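Local coordinates for protein DNA helicase RecQ (Deinococcus radiodurans, PDB 4Q48) that probably couples ATP hydrolysis to the unwinding of duplex DNA, translocating in the 3'-5' direction, and is present here as the RecQ catalytic core, at residues V106-D114 and R129-P138; V139-H148 and F171-T182. All coordinates share one frame; numbering follows the deposited sequence.

Contact 1 of 2, residues V106-D114 and R129-P138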
loop_
_atom_site.group_PDB
_atom_site.type_symbol
_atom_site.label_atom_id
_atom_site.label_comp_id
_atom_site.label_asym_id
_atom_site.label_seq_id
_atom_site.Cartn_x
_atom_site.Cartn_y
_atom_site.Cartn_z
ATOM N N VAL A 106 -34.815 3.514 2.616
ATOM C CA VAL A 106 -33.539 4.064 3.009
ATOM C C VAL A 106 -33.471 5.449 2.398
ATOM O O VAL A 106 -33.001 6.417 3.016
ATOM C CB VAL A 106 -32.382 3.159 2.550
ATOM C CG1 VAL A 106 -31.035 3.824 2.767
ATOM C CG2 VAL A 106 -32.452 1.848 3.315
ATOM N N GLU A 107 -33.977 5.541 1.181
ATOM C CA GLU A 107 -34.106 6.828 0.530
ATOM C C GLU A 107 -34.989 7.779 1.344
ATOM O O GLU A 107 -34.615 8.953 1.501
ATOM C CB GLU A 107 -34.644 6.652 -0.884
ATOM C CG GLU A 107 -33.561 6.195 -1.814
ATOM C CD GLU A 107 -34.090 5.797 -3.156
ATOM O OE1 GLU A 107 -35.329 5.706 -3.288
ATOM O OE2 GLU A 107 -33.273 5.578 -4.079
ATOM N N ASP A 108 -36.124 7.289 1.863
ATOM C CA ASP A 108 -36.988 8.149 2.676
ATOM C C ASP A 108 -36.225 8.596 3.896
ATOM O O ASP A 108 -36.270 9.755 4.300
ATOM C CB ASP A 108 -38.267 7.434 3.142
ATOM C CG ASP A 108 -39.437 7.587 2.172
ATOM O OD1 ASP A 108 -39.235 7.981 0.994
ATOM O OD2 ASP A 108 -40.575 7.288 2.609
ATOM N N ALA A 109 -35.473 7.656 4.450
ATOM C CA ALA A 109 -34.782 7.902 5.689
ATOM C C ALA A 109 -33.659 8.889 5.453
ATOM O O ALA A 109 -33.423 9.782 6.270
ATOM C CB ALA A 109 -34.265 6.581 6.265
ATOM N N LEU A 110 -33.015 8.760 4.297
ATOM C CA LEU A 110 -32.009 9.712 3.877
ATOM C C LEU A 110 -32.624 11.117 3.750
ATOM O O LEU A 110 -32.117 12.104 4.310
ATOM C CB LEU A 110 -31.404 9.264 2.545
ATOM C CG LEU A 110 -30.432 10.209 1.842
ATOM C CD1 LEU A 110 -29.149 10.381 2.654
ATOM C CD2 LEU A 110 -30.118 9.707 0.441
ATOM N N LEU A 111 -33.757 11.196 3.060
ATOM C CA LEU A 111 -34.375 12.481 2.798
ATOM C C LEU A 111 -34.852 13.157 4.068
ATOM O O LEU A 111 -34.859 14.389 4.139
ATOM C CB LEU A 111 -35.513 12.326 1.788
ATOM C CG LEU A 111 -34.891 12.103 0.405
ATOM C CD1 LEU A 111 -35.879 11.797 -0.700
ATOM C CD2 LEU A 111 -34.080 13.318 0.063
ATOM N N ARG A 112 -35.218 12.364 5.075
ATOM C CA ARG A 112 -35.772 12.904 6.327
ATOM C C ARG A 112 -34.720 13.233 7.376
ATOM O O ARG A 112 -35.068 13.596 8.516
ATOM C CB ARG A 112 -36.759 11.907 6.955
ATOM C CG ARG A 112 -38.180 11.940 6.432
ATOM C CD ARG A 112 -39.093 11.112 7.340
ATOM N NE ARG A 112 -40.389 11.766 7.539
ATOM C CZ ARG A 112 -40.635 12.676 8.480
ATOM N NH1 ARG A 112 -39.691 13.038 9.337
ATOM N NH2 ARG A 112 -41.838 13.217 8.583
ATOM N N GLY A 113 -33.451 13.192 6.965
ATOM C CA GLY A 113 -32.327 13.511 7.837
ATOM C C GLY A 113 -32.180 12.488 8.962
ATOM O O GLY A 113 -31.693 12.788 10.036
ATOM N N ASP A 114 -32.595 11.260 8.685
ATOM C CA ASP A 114 -32.666 10.218 9.699
ATOM C C ASP A 114 -31.389 9.373 9.823
ATOM O O ASP A 114 -31.258 8.561 10.736
ATOM C CB ASP A 114 -33.824 9.262 9.359
ATOM C CG ASP A 114 -35.138 9.670 9.975
ATOM O OD1 ASP A 114 -35.164 10.608 10.823
ATOM O OD2 ASP A 114 -36.144 9.007 9.608
ATOM N N ARG A 129 -30.512 9.250 -11.318
ATOM C CA ARG A 129 -31.560 9.394 -10.325
ATOM C C ARG A 129 -30.990 9.576 -8.919
ATOM O O ARG A 129 -31.434 10.462 -8.174
ATOM C CB ARG A 129 -32.496 8.196 -10.380
ATOM C CG ARG A 129 -33.644 8.291 -9.454
ATOM C CD ARG A 129 -34.206 6.924 -9.201
ATOM N NE ARG A 129 -35.341 6.942 -8.287
ATOM C CZ ARG A 129 -35.279 6.482 -7.046
ATOM N NH1 ARG A 129 -34.127 5.995 -6.599
ATOM N NH2 ARG A 129 -36.352 6.519 -6.253
ATOM N N THR A 130 -30.010 8.753 -8.548
ATOM C CA THR A 130 -29.468 8.817 -7.200
ATOM C C THR A 130 -28.803 10.176 -6.914
ATOM O O THR A 130 -28.963 10.747 -5.839
ATOM C CB THR A 130 -28.433 7.677 -6.968
ATOM O OG1 THR A 130 -29.068 6.412 -7.149
ATOM C CG2 THR A 130 -27.825 7.740 -5.558
ATOM N N LEU A 131 -28.088 10.704 -7.895
ATOM C CA LEU A 131 -27.395 11.974 -7.721
ATOM C C LEU A 131 -28.409 13.106 -7.515
ATOM O O LEU A 131 -28.135 14.089 -6.819
ATOM C CB LEU A 131 -26.491 12.237 -8.924
ATOM C CG LEU A 131 -25.230 11.358 -8.894
ATOM C CD1 LEU A 131 -24.673 11.212 -10.282
ATOM C CD2 LEU A 131 -24.149 11.874 -7.944
ATOM N N ASP A 132 -29.597 12.941 -8.091
ATOM C CA ASP A 132 -30.661 13.924 -7.940
ATOM C C ASP A 132 -31.195 13.959 -6.495
ATOM O O ASP A 132 -31.377 15.058 -5.943
ATOM C CB ASP A 132 -31.815 13.618 -8.914
ATOM C CG ASP A 132 -31.544 14.110 -10.339
ATOM O OD1 ASP A 132 -30.597 14.890 -10.549
ATOM O OD2 ASP A 132 -32.268 13.691 -11.266
ATOM N N LEU A 133 -31.421 12.780 -5.882
ATOM C CA LEU A 133 -31.895 12.701 -4.495
ATOM C C LEU A 133 -30.923 13.402 -3.572
ATOM O O LEU A 133 -31.312 14.164 -2.664
ATOM C CB LEU A 133 -32.043 11.269 -4.001
ATOM C CG LEU A 133 -33.130 10.318 -4.496
ATOM C CD1 LEU A 133 -33.322 9.275 -3.434
ATOM C CD2 LEU A 133 -34.456 11.000 -4.793
ATOM N N LEU A 134 -29.646 13.167 -3.829
ATOM C CA LEU A 134 -28.621 13.710 -2.970
ATOM C C LEU A 134 -28.713 15.218 -2.957
ATOM O O LEU A 134 -28.483 15.861 -1.926
ATOM C CB LEU A 134 -27.254 13.239 -3.458
ATOM C CG LEU A 134 -27.006 11.753 -3.140
ATOM C CD1 LEU A 134 -25.828 11.218 -3.917
ATOM C CD2 LEU A 134 -26.774 11.574 -1.646
ATOM N N GLU A 135 -29.088 15.782 -4.104
ATOM C CA GLU A 135 -29.180 17.226 -4.245
ATOM C C GLU A 135 -30.269 17.782 -3.337
ATOM O O GLU A 135 -30.154 18.919 -2.849
ATOM C CB GLU A 135 -29.426 17.600 -5.697
ATOM C CG GLU A 135 -28.165 17.980 -6.428
ATOM C CD GLU A 135 -28.373 18.190 -7.926
ATOM O OE1 GLU A 135 -29.523 18.105 -8.393
ATOM O OE2 GLU A 135 -27.370 18.407 -8.647
ATOM N N ARG A 136 -31.299 16.964 -3.094
ATOM C CA ARG A 136 -32.389 17.335 -2.186
ATOM C C ARG A 136 -32.388 16.542 -0.854
ATOM O O ARG A 136 -33.424 16.378 -0.219
ATOM C CB ARG A 136 -33.752 17.199 -2.916
ATOM C CG ARG A 136 -33.970 15.912 -3.720
ATOM C CD ARG A 136 -35.200 16.000 -4.628
ATOM N NE ARG A 136 -35.859 14.724 -4.958
ATOM C CZ ARG A 136 -36.754 14.106 -4.184
ATOM N NH1 ARG A 136 -37.130 14.645 -3.038
ATOM N NH2 ARG A 136 -37.301 12.963 -4.568
ATOM N N ALA A 137 -31.212 16.087 -0.424
ATOM C CA ALA A 137 -31.053 15.434 0.884
ATOM C C ALA A 137 -29.987 16.146 1.719
ATOM O O ALA A 137 -29.054 16.745 1.175
ATOM C CB ALA A 137 -30.696 13.977 0.711
ATOM N N PRO A 138 -30.125 16.103 3.052
ATOM C CA PRO A 138 -29.174 16.836 3.886
ATOM C C PRO A 138 -27.867 16.077 3.979
ATOM O O PRO A 138 -27.780 15.079 4.698
ATOM C CB PRO A 138 -29.876 16.910 5.227
ATOM C CG PRO A 138 -30.796 15.761 5.233
ATOM C CD PRO A 138 -31.221 15.528 3.840
#
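Helix-helix packing on one face of the parallel sheet of the DEAD/DEAH-type helicase domain, a P-loop NTPase fold, near its outer strand 91-94, joins Glu-107, Leu-110 and Leu-111 of helix 100-111 to helix 128-135 and the turn that follows it. The short segments 106-111 and 129-135 run in similar directions, 29° apart, with axes 10.8 Å from each other at closest approach, so long side chains bridge one end and the turn closes the other. At the bridged end Arg-129 grips Glu-107 end-on in a two-pronged salt bridge: NH1 of Arg-129 gives a hydrogen bond to OE2 of Glu-107 at 2.7 Å, and NH2 of Arg-129 reaches OE1 of Glu-107 at 3.2 Å. Both oxygens lie near the guanidinium plane and are met on their syn sides, but the donors are tilted out of the carboxylate plane, the two flat groups being turned 39° against each other. An extended chain from CG to NE carries the Arg-129 guanidinium across. Beside this salt bridge, CD1 of Leu-133 presses on the aliphatic part of the glutamate, 3.5 Å from CG of Glu-107, the two side chains crossing at about a right angle. Leu-94 and Arg-124 also touch Glu-107, which is buried.

Toward the turn the contact becomes apolar. The methyl of Ala-137 points between two leucines, its CB 3.9 Å from CG of Leu-110 and 3.5 Å from CD2 of Leu-111. Leu-110 also packs on Leu-118 of strand 117-120. Helix 100-111 ends in a Schellman motif, with Gly-113 at positive phi as its C-prime residue, and the proline ring lies against this terminus: CD of Pro-138 is 3.6 Å from O of Leu-110, and CG of Pro-138 lies 3.8 Å from CA of Gly-113.

Contact 2 of 2, residues V139-H148 and F171-T182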
loop_
_atom_site.group_PDB
_atom_site.type_symbol
_atom_site.label_atom_id
_atom_site.label_comp_id
_atom_site.label_asym_id
_atom_site.label_seq_id
_atom_site.Cartn_x
_atom_site.Cartn_y
_atom_site.Cartn_z
ATOM N N VAL A 139 -26.857 16.530 3.247
ATOM C CA VAL A 139 -25.617 15.782 3.166
ATOM C C VAL A 139 -24.478 16.494 3.891
ATOM O O VAL A 139 -24.216 17.686 3.664
ATOM C CB VAL A 139 -25.212 15.539 1.693
ATOM C CG1 VAL A 139 -23.886 14.830 1.622
ATOM C CG2 VAL A 139 -26.287 14.762 0.963
ATOM N N ALA A 140 -23.792 15.755 4.760
ATOM C CA ALA A 140 -22.647 16.312 5.475
ATOM C C ALA A 140 -21.345 16.204 4.665
ATOM O O ALA A 140 -20.521 17.106 4.731
ATOM C CB ALA A 140 -22.486 15.640 6.825
ATOM N N LEU A 141 -21.159 15.120 3.908
ATOM C CA LEU A 141 -19.952 14.968 3.092
ATOM C C LEU A 141 -20.000 13.743 2.203
ATOM O O LEU A 141 -20.934 12.953 2.257
ATOM C CB LEU A 141 -18.709 14.881 3.984
ATOM C CG LEU A 141 -18.734 13.735 5.012
ATOM C CD1 LEU A 141 -17.952 12.491 4.501
ATOM C CD2 LEU A 141 -18.242 14.195 6.381
ATOM N N PHE A 142 -18.974 13.608 1.376
ATOM C CA PHE A 142 -18.677 12.366 0.672
ATOM C C PHE A 142 -17.359 11.778 1.162
ATOM O O PHE A 142 -16.327 12.463 1.125
ATOM C CB PHE A 142 -18.588 12.609 -0.824
ATOM C CG PHE A 142 -19.888 12.936 -1.463
ATOM C CD1 PHE A 142 -20.840 11.950 -1.661
ATOM C CD2 PHE A 142 -20.181 14.239 -1.847
ATOM C CE1 PHE A 142 -22.062 12.248 -2.275
ATOM C CE2 PHE A 142 -21.386 14.547 -2.439
ATOM C CZ PHE A 142 -22.334 13.543 -2.655
ATOM N N ALA A 143 -17.381 10.523 1.616
ATOM C CA ALA A 143 -16.137 9.781 1.894
ATOM C C ALA A 143 -15.964 8.709 0.862
ATOM O O ALA A 143 -16.790 7.790 0.772
ATOM C CB ALA A 143 -16.162 9.171 3.254
ATOM N N ILE A 144 -14.896 8.819 0.075
ATOM C CA ILE A 144 -14.550 7.768 -0.882
ATOM C C ILE A 144 -13.520 6.816 -0.247
ATOM O O ILE A 144 -12.336 7.145 -0.124
ATOM C CB ILE A 144 -14.027 8.357 -2.204
ATOM C CG1 ILE A 144 -15.138 9.132 -2.917
ATOM C CG2 ILE A 144 -13.595 7.275 -3.144
ATOM C CD1 ILE A 144 -15.044 10.648 -2.776
ATOM N N ASP A 145 -14.002 5.659 0.215
ATOM C CA ASP A 145 -13.130 4.653 0.813
ATOM C C ASP A 145 -12.570 3.752 -0.274
ATOM O O ASP A 145 -13.226 3.523 -1.300
ATOM C CB ASP A 145 -13.856 3.804 1.860
ATOM C CG ASP A 145 -12.905 3.282 2.939
ATOM O OD1 ASP A 145 -11.693 3.119 2.636
ATOM O OD2 ASP A 145 -13.362 3.042 4.084
ATOM N N GLU A 146 -11.365 3.243 -0.024
ATOM C CA GLU A 146 -10.597 2.518 -1.030
ATOM C C GLU A 146 -10.463 3.292 -2.333
ATOM O O GLU A 146 -10.737 2.752 -3.413
ATOM C CB GLU A 146 -11.215 1.150 -1.284
ATOM C CG GLU A 146 -10.718 0.122 -0.279
ATOM C CD GLU A 146 -11.808 -0.793 0.180
ATOM O OE1 GLU A 146 -12.976 -0.504 -0.150
ATOM O OE2 GLU A 146 -11.507 -1.800 0.856
ATOM N N ALA A 147 -10.025 4.548 -2.216
ATOM C CA ALA A 147 -9.946 5.474 -3.344
ATOM C C ALA A 147 -9.053 4.971 -4.485
ATOM O O ALA A 147 -9.158 5.422 -5.639
ATOM C CB ALA A 147 -9.460 6.818 -2.866
ATOM N N HIS A 148 -8.147 4.060 -4.149
ATOM C CA HIS A 148 -7.171 3.557 -5.099
ATOM C C HIS A 148 -7.818 2.950 -6.339
ATOM O O HIS A 148 -7.217 2.963 -7.413
ATOM C CB HIS A 148 -6.280 2.511 -4.427
ATOM C CG HIS A 148 -7.038 1.391 -3.779
ATOM N ND1 HIS A 148 -7.176 1.275 -2.411
ATOM C CD2 HIS A 148 -7.692 0.333 -4.313
ATOM C CE1 HIS A 148 -7.883 0.194 -2.132
ATOM N NE2 HIS A 148 -8.206 -0.399 -3.268
ATOM N N PHE A 171 -21.406 18.433 -6.820
ATOM C CA PHE A 171 -21.395 18.866 -5.421
ATOM C C PHE A 171 -20.078 19.492 -5.018
ATOM O O PHE A 171 -19.396 18.956 -4.152
ATOM C CB PHE A 171 -21.669 17.686 -4.475
ATOM C CG PHE A 171 -22.854 16.856 -4.864
ATOM C CD1 PHE A 171 -22.711 15.801 -5.735
ATOM C CD2 PHE A 171 -24.106 17.149 -4.363
ATOM C CE1 PHE A 171 -23.794 15.055 -6.096
ATOM C CE2 PHE A 171 -25.189 16.417 -4.718
ATOM C CZ PHE A 171 -25.044 15.364 -5.584
ATOM N N PRO A 172 -19.710 20.626 -5.633
ATOM C CA PRO A 172 -18.432 21.273 -5.297
ATOM C C PRO A 172 -18.367 21.734 -3.848
ATOM O O PRO A 172 -17.322 21.704 -3.203
ATOM C CB PRO A 172 -18.394 22.482 -6.231
ATOM C CG PRO A 172 -19.356 22.157 -7.326
ATOM C CD PRO A 172 -20.438 21.368 -6.673
ATOM N N GLU A 173 -19.509 22.170 -3.345
ATOM C CA GLU A 173 -19.570 22.794 -2.037
ATOM C C GLU A 173 -19.440 21.797 -0.900
ATOM O O GLU A 173 -19.106 22.188 0.217
ATOM C CB GLU A 173 -20.873 23.597 -1.913
ATOM C CG GLU A 173 -22.108 22.749 -1.632
ATOM C CD GLU A 173 -22.556 21.886 -2.826
ATOM O OE1 GLU A 173 -21.979 22.014 -3.951
ATOM O OE2 GLU A 173 -23.508 21.077 -2.624
ATOM N N LEU A 174 -19.732 20.521 -1.160
ATOM C CA LEU A 174 -19.598 19.479 -0.127
ATOM C C LEU A 174 -18.181 18.902 -0.045
ATOM O O LEU A 174 -17.546 18.648 -1.077
ATOM C CB LEU A 174 -20.591 18.350 -0.374
ATOM C CG LEU A 174 -22.072 18.728 -0.248
ATOM C CD1 LEU A 174 -22.955 17.521 -0.513
ATOM C CD2 LEU A 174 -22.406 19.373 1.089
ATOM N N PRO A 175 -17.701 18.641 1.184
ATOM C CA PRO A 175 -16.360 18.083 1.416
ATOM C C PRO A 175 -16.185 16.682 0.835
ATOM O O PRO A 175 -17.134 15.897 0.856
ATOM C CB PRO A 175 -16.263 18.018 2.953
ATOM C CG PRO A 175 -17.280 18.945 3.449
ATOM C CD PRO A 175 -18.407 18.888 2.454
ATOM N N ARG A 176 -14.987 16.398 0.329
ATOM C CA ARG A 176 -14.618 15.073 -0.168
ATOM C C ARG A 176 -13.426 14.543 0.624
ATOM O O ARG A 176 -12.353 15.145 0.582
ATOM C CB ARG A 176 -14.208 15.108 -1.640
ATOM C CG ARG A 176 -15.299 14.880 -2.639
ATOM C CD ARG A 176 -14.783 15.054 -4.072
ATOM N NE ARG A 176 -13.875 16.191 -4.252
ATOM C CZ ARG A 176 -14.251 17.459 -4.343
ATOM N NH1 ARG A 176 -15.537 17.778 -4.258
ATOM N NH2 ARG A 176 -13.341 18.408 -4.505
ATOM N N VAL A 177 -13.567 13.425 1.326
ATOM C CA VAL A 177 -12.365 12.818 1.891
ATOM C C VAL A 177 -12.182 11.416 1.315
ATOM O O VAL A 177 -13.106 10.595 1.308
ATOM C CB VAL A 177 -12.393 12.782 3.445
ATOM C CG1 VAL A 177 -13.555 11.940 3.970
ATOM C CG2 VAL A 177 -11.079 12.264 3.969
ATOM N N ALA A 178 -11.005 11.187 0.749
ATOM C CA ALA A 178 -10.665 9.904 0.131
ATOM C C ALA A 178 -9.642 9.198 0.997
ATOM O O ALA A 178 -8.621 9.774 1.380
ATOM C CB ALA A 178 -10.142 10.088 -1.301
ATOM N N LEU A 179 -9.935 7.961 1.357
ATOM C CA LEU A 179 -9.041 7.230 2.234
ATOM C C LEU A 179 -8.572 5.937 1.587
ATOM O O LEU A 179 -9.349 5.268 0.890
ATOM C CB LEU A 179 -9.734 6.935 3.565
ATOM C CG LEU A 179 -10.593 8.057 4.157
ATOM C CD1 LEU A 179 -12.059 7.839 3.777
ATOM C CD2 LEU A 179 -10.426 8.139 5.658
ATOM N N THR A 180 -7.290 5.622 1.717
ATOM C CA THR A 180 -6.806 4.360 1.164
ATOM C C THR A 180 -5.760 3.703 2.072
ATOM O O THR A 180 -5.143 4.355 2.923
ATOM C CB THR A 180 -6.223 4.536 -0.271
ATOM O OG1 THR A 180 -5.863 3.254 -0.811
ATOM C CG2 THR A 180 -5.018 5.464 -0.274
ATOM N N ALA A 181 -5.562 2.404 1.868
ATOM C CA ALA A 181 -4.572 1.635 2.615
ATOM C C ALA A 181 -3.456 1.209 1.676
ATOM O O ALA A 181 -2.466 0.618 2.102
ATOM C CB ALA A 181 -5.204 0.427 3.289
ATOM N N THR A 182 -3.624 1.481 0.387
ATOM C CA THR A 182 -2.586 1.127 -0.559
ATOM C C THR A 182 -2.189 2.429 -1.231
ATOM O O THR A 182 -2.892 2.954 -2.104
ATOM C CB THR A 182 -3.052 0.097 -1.595
ATOM O OG1 THR A 182 -3.506 0.776 -2.784
ATOM C CG2 THR A 182 -4.172 -0.781 -1.003
#
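Parallel strands 139-145 and 176-180 pair at the heart of the helicase sheet, and the first runs into the DEAH box, residues 145-148. A nearly straight bond begins the pairing, N of Phe-142 to O of Pro-175 at 3.0 Å (177°), and N of Ala-147 extends it past the strand by bonding to O of Leu-179. Near the loop before strand 176-180, CZ of Phe-142 lies over one face of the Phe-171 ring toward its rim, the ring planes oblique at 59°, with CE2 of Phe-142 3.7 Å from CG of Phe-171. CD1 of Leu-174 meets CG1 of Val-139 at 3.6 Å.

At the other end ND1 of His-148 and OG1 of Thr-180 share a hydrogen bond of 2.9 Å, in the imidazole plane; chi1 of 54° puts CG of His-148 between the backbone N and the carbonyl carbon, and O of Glu-146 lies over one ring face. A leucine here would probably leave the Thr-180 hydroxyl without its imidazole partner and weaken the tie between the DEAH segment and the end of strand 176-180. Farther out, His-155 meets the imidazole, and Asp-145 forms a salt bridge with Lys-52, which binds ADP, a ligand absent here. The threonine is itself positioned by an ST turn: N of Thr-182 donates to OG1 of Thr-180 at 3.1 Å.

In the fold
From the N terminus, helix 100-111 leads through strand 117-120 and helix 122-125 to helix 128-135, where contact 1 closes a loop of 14 intervening residues. The chain passes directly from Pro-138 into strand 139-145; contact 2 then closes the next loop, 22 residues that include helix 165-170, as a beta-alpha-beta unit. The two contacts are in series, neither nested nor crossed, with centres about 18 Å apart. Phe-171 and Val-139 join them in space, the Phe-171 ring packing on Leu-131, Leu-134 and Glu-135 of helix 128-135, and Val-139 on Leu-134. Contact 1 thus ties the peripheral helices together, while contact 2 reaches the central strands beside the nucleotide site.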